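PDB 1TWU: uncharacterized protein YycE, which is of unknown function but probably belongs with the glyoxalase and fosfomycin-resistance proteins of the vicinal oxygen chelate superfamily. Local coordinates for residues E24-R27 against F28-G32. Sequence-based numbering, arbitrary orientation.
Sequences EIIR and FYEEG
Ile26 O takes two backbone N-H groups: Glu30 N at 2.7 Å, the expected bond of an alpha-helical turn, and Glu31 N at 3.4 Å, a weak one. One residue on, Gly32 N reaches back five positions to Arg27 O, again weakly, so the last turn of helix 22-32, the helix of the first beta-alpha-beta-beta-beta module, widens to pi-type spacing. Before this, Tyr29 N still bonds almost straight to Ile25 O (3.0 Å, N-H...O 173°).

Ile25 and Tyr29 run alongside each other, both against Phe63 of strand 59-66; Tyr29 also touches Ile128 of strand 127-131. With CG2 of Ile25 set anti to its own N, that methyl meets the ring at CD2 of Tyr29, 3.7 Å away. Ile25 O sits at the edge of this ring, while CD2 of Phe28 stands over one face. The OH of Tyr29 bonds to Asp122. Glu30 lies beside Ile26, but its carboxylate is engaged in a salt bridge with Arg37.

Arg27 and Glu31 do not pair directly. Arg27 NE and Glu31 OE2 remain 4.4 Å apart, the guanidinium and carboxylate planes turned 65° apart, and a water accepts from Arg27 NE (2.8 Å) and donates to Glu31 OE2 (2.9 Å). Tyr103 and Met101 O take the other guanidinium nitrogens. Direct attraction is thus probably modest, the water supplying the hydrogen-bonded link, and the arginine's direct bonds tie this helix to the segment following helix 88-100.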
ATOM      1  N   GLU A  24      -2.572 -19.140   0.367  1.00 30.01           N
ATOM      2  CA  GLU A  24      -1.549 -18.895  -0.644  1.00 30.90           C
ATOM      3  C   GLU A  24      -0.813 -17.601  -0.318  1.00 29.51           C
ATOM      4  O   GLU A  24       0.408 -17.506  -0.470  1.00 28.79           O
ATOM      5  CB  GLU A  24      -2.184 -18.779  -2.025  1.00 32.25           C
ATOM      6  CG  GLU A  24      -2.622 -20.101  -2.579  1.00 36.52           C
ATOM      7  CD  GLU A  24      -1.510 -21.135  -2.521  1.00 40.16           C
ATOM      8  OE1 GLU A  24      -0.353 -20.796  -2.854  1.00 39.79           O
ATOM      9  OE2 GLU A  24      -1.795 -22.291  -2.147  1.00 42.94           O
ATOM     10  N   ILE A  25      -1.579 -16.610   0.122  1.00 27.36           N
ATOM     11  CA  ILE A  25      -1.043 -15.313   0.501  1.00 26.19           C
ATOM     12  C   ILE A  25      -0.064 -15.483   1.671  1.00 25.55           C
ATOM     13  O   ILE A  25       1.018 -14.885   1.682  1.00 25.80           O
ATOM     14  CB  ILE A  25      -2.200 -14.346   0.893  1.00 25.20           C
ATOM     15  CG1 ILE A  25      -2.979 -13.941  -0.360  1.00 24.97           C
ATOM     16  CG2 ILE A  25      -1.665 -13.138   1.629  1.00 25.01           C
ATOM     17  CD1 ILE A  25      -2.171 -13.150  -1.380  1.00 22.90           C
ATOM     18  N   ILE A  26      -0.439 -16.309   2.644  1.00 24.64           N
ATOM     19  CA  ILE A  26       0.411 -16.556   3.803  1.00 26.09           C
ATOM     20  C   ILE A  26       1.729 -17.230   3.407  1.00 26.97           C
ATOM     21  O   ILE A  26       2.796 -16.880   3.925  1.00 26.07           O
ATOM     22  CB  ILE A  26      -0.328 -17.416   4.849  1.00 26.09           C
ATOM     23  CG1 ILE A  26      -1.488 -16.612   5.433  1.00 25.69           C
ATOM     24  CG2 ILE A  26       0.623 -17.844   5.953  1.00 27.45           C
ATOM     25  CD1 ILE A  26      -2.389 -17.402   6.349  1.00 24.99           C
ATOM     26  N   ARG A  27       1.657 -18.191   2.490  1.00 26.16           N
ATOM     27  CA  ARG A  27       2.859 -18.875   2.029  1.00 26.33           C
ATOM     28  C   ARG A  27       3.831 -17.898   1.366  1.00 25.85           C
ATOM     29  O   ARG A  27       5.036 -17.953   1.603  1.00 25.97           O
ATOM     30  CB  ARG A  27       2.508 -19.986   1.039  1.00 24.67           C
ATOM     31  CG  ARG A  27       3.741 -20.650   0.432  1.00 24.38           C
ATOM     32  CD  ARG A  27       3.365 -21.865  -0.387  1.00 25.46           C
ATOM     33  NE  ARG A  27       4.521 -22.629  -0.857  1.00 24.40           N
ATOM     34  CZ  ARG A  27       5.181 -22.391  -1.986  1.00 23.60           C
ATOM     35  NH1 ARG A  27       4.815 -21.401  -2.785  1.00 22.93           N
ATOM     36  NH2 ARG A  27       6.199 -23.168  -2.328  1.00 24.63           N
ATOM     37  N   PHE A  28       3.303 -17.001   0.540  1.00 25.22           N
ATOM     38  CA  PHE A  28       4.136 -16.023  -0.153  1.00 24.11           C
ATOM     39  C   PHE A  28       4.770 -15.021   0.807  1.00 25.34           C
ATOM     40  O   PHE A  28       5.991 -14.819   0.797  1.00 23.98           O
ATOM     41  CB  PHE A  28       3.305 -15.250  -1.185  1.00 24.06           C
ATOM     42  CG  PHE A  28       4.083 -14.178  -1.920  1.00 23.14           C
ATOM     43  CD1 PHE A  28       4.880 -14.499  -3.019  1.00 22.33           C
ATOM     44  CD2 PHE A  28       4.030 -12.849  -1.503  1.00 21.35           C
ATOM     45  CE1 PHE A  28       5.613 -13.510  -3.691  1.00 20.85           C
ATOM     46  CE2 PHE A  28       4.757 -11.859  -2.164  1.00 21.00           C
ATOM     47  CZ  PHE A  28       5.551 -12.190  -3.261  1.00 20.04           C
ATOM     48  N   TYR A  29       3.936 -14.393   1.633  1.00 24.72           N
ATOM     49  CA  TYR A  29       4.403 -13.371   2.569  1.00 25.82           C
ATOM     50  C   TYR A  29       5.129 -13.850   3.810  1.00 26.05           C
ATOM     51  O   TYR A  29       6.113 -13.237   4.228  1.00 26.26           O
ATOM     52  CB  TYR A  29       3.233 -12.464   2.970  1.00 22.78           C
ATOM     53  CG  TYR A  29       2.816 -11.577   1.835  1.00 22.82           C
ATOM     54  CD1 TYR A  29       3.541 -10.431   1.522  1.00 21.52           C
ATOM     55  CD2 TYR A  29       1.755 -11.936   0.998  1.00 22.91           C
ATOM     56  CE1 TYR A  29       3.222  -9.660   0.390  1.00 23.63           C
ATOM     57  CE2 TYR A  29       1.427 -11.177  -0.136  1.00 21.98           C
ATOM     58  CZ  TYR A  29       2.165 -10.044  -0.435  1.00 22.66           C
ATOM     59  OH  TYR A  29       1.865  -9.312  -1.558  1.00 21.03           O
ATOM     60  N   GLU A  30       4.662 -14.939   4.401  1.00 26.57           N
ATOM     61  CA  GLU A  30       5.306 -15.423   5.600  1.00 28.81           C
ATOM     62  C   GLU A  30       6.438 -16.387   5.274  1.00 29.48           C
ATOM     63  O   GLU A  30       7.551 -16.235   5.776  1.00 29.37           O
ATOM     64  CB  GLU A  30       4.282 -16.085   6.514  1.00 29.38           C
ATOM     65  CG  GLU A  30       4.529 -15.780   7.968  1.00 32.55           C
ATOM     66  CD  GLU A  30       3.524 -16.439   8.884  1.00 36.07           C
ATOM     67  OE1 GLU A  30       2.317 -16.457   8.542  1.00 37.81           O
ATOM     68  OE2 GLU A  30       3.943 -16.924   9.956  1.00 37.33           O
ATOM     69  N   GLU A  31       6.161 -17.372   4.429  1.00 30.16           N
ATOM     70  CA  GLU A  31       7.188 -18.333   4.050  1.00 31.79           C
ATOM     71  C   GLU A  31       8.133 -17.763   3.003  1.00 31.18           C
ATOM     72  O   GLU A  31       9.330 -18.041   3.021  1.00 33.55           O
ATOM     73  CB  GLU A  31       6.567 -19.605   3.486  1.00 33.56           C
ATOM     74  CG  GLU A  31       5.679 -20.365   4.438  1.00 38.83           C
ATOM     75  CD  GLU A  31       5.384 -21.769   3.925  1.00 43.53           C
ATOM     76  OE1 GLU A  31       4.302 -22.313   4.256  1.00 45.96           O
ATOM     77  OE2 GLU A  31       6.241 -22.333   3.196  1.00 44.97           O
ATOM     78  N   GLY A  32       7.595 -16.971   2.087  1.00 29.53           N
ATOM     79  CA  GLY A  32       8.418 -16.404   1.040  1.00 29.21           C
ATOM     80  C   GLY A  32       9.237 -15.212   1.472  1.00 30.36           C
ATOM     81  O   GLY A  32      10.466 -15.277   1.507  1.00 31.58           O
TER
HETATM   82  O   HOH W   1       5.515 -24.278   1.176  1.00 41.29           O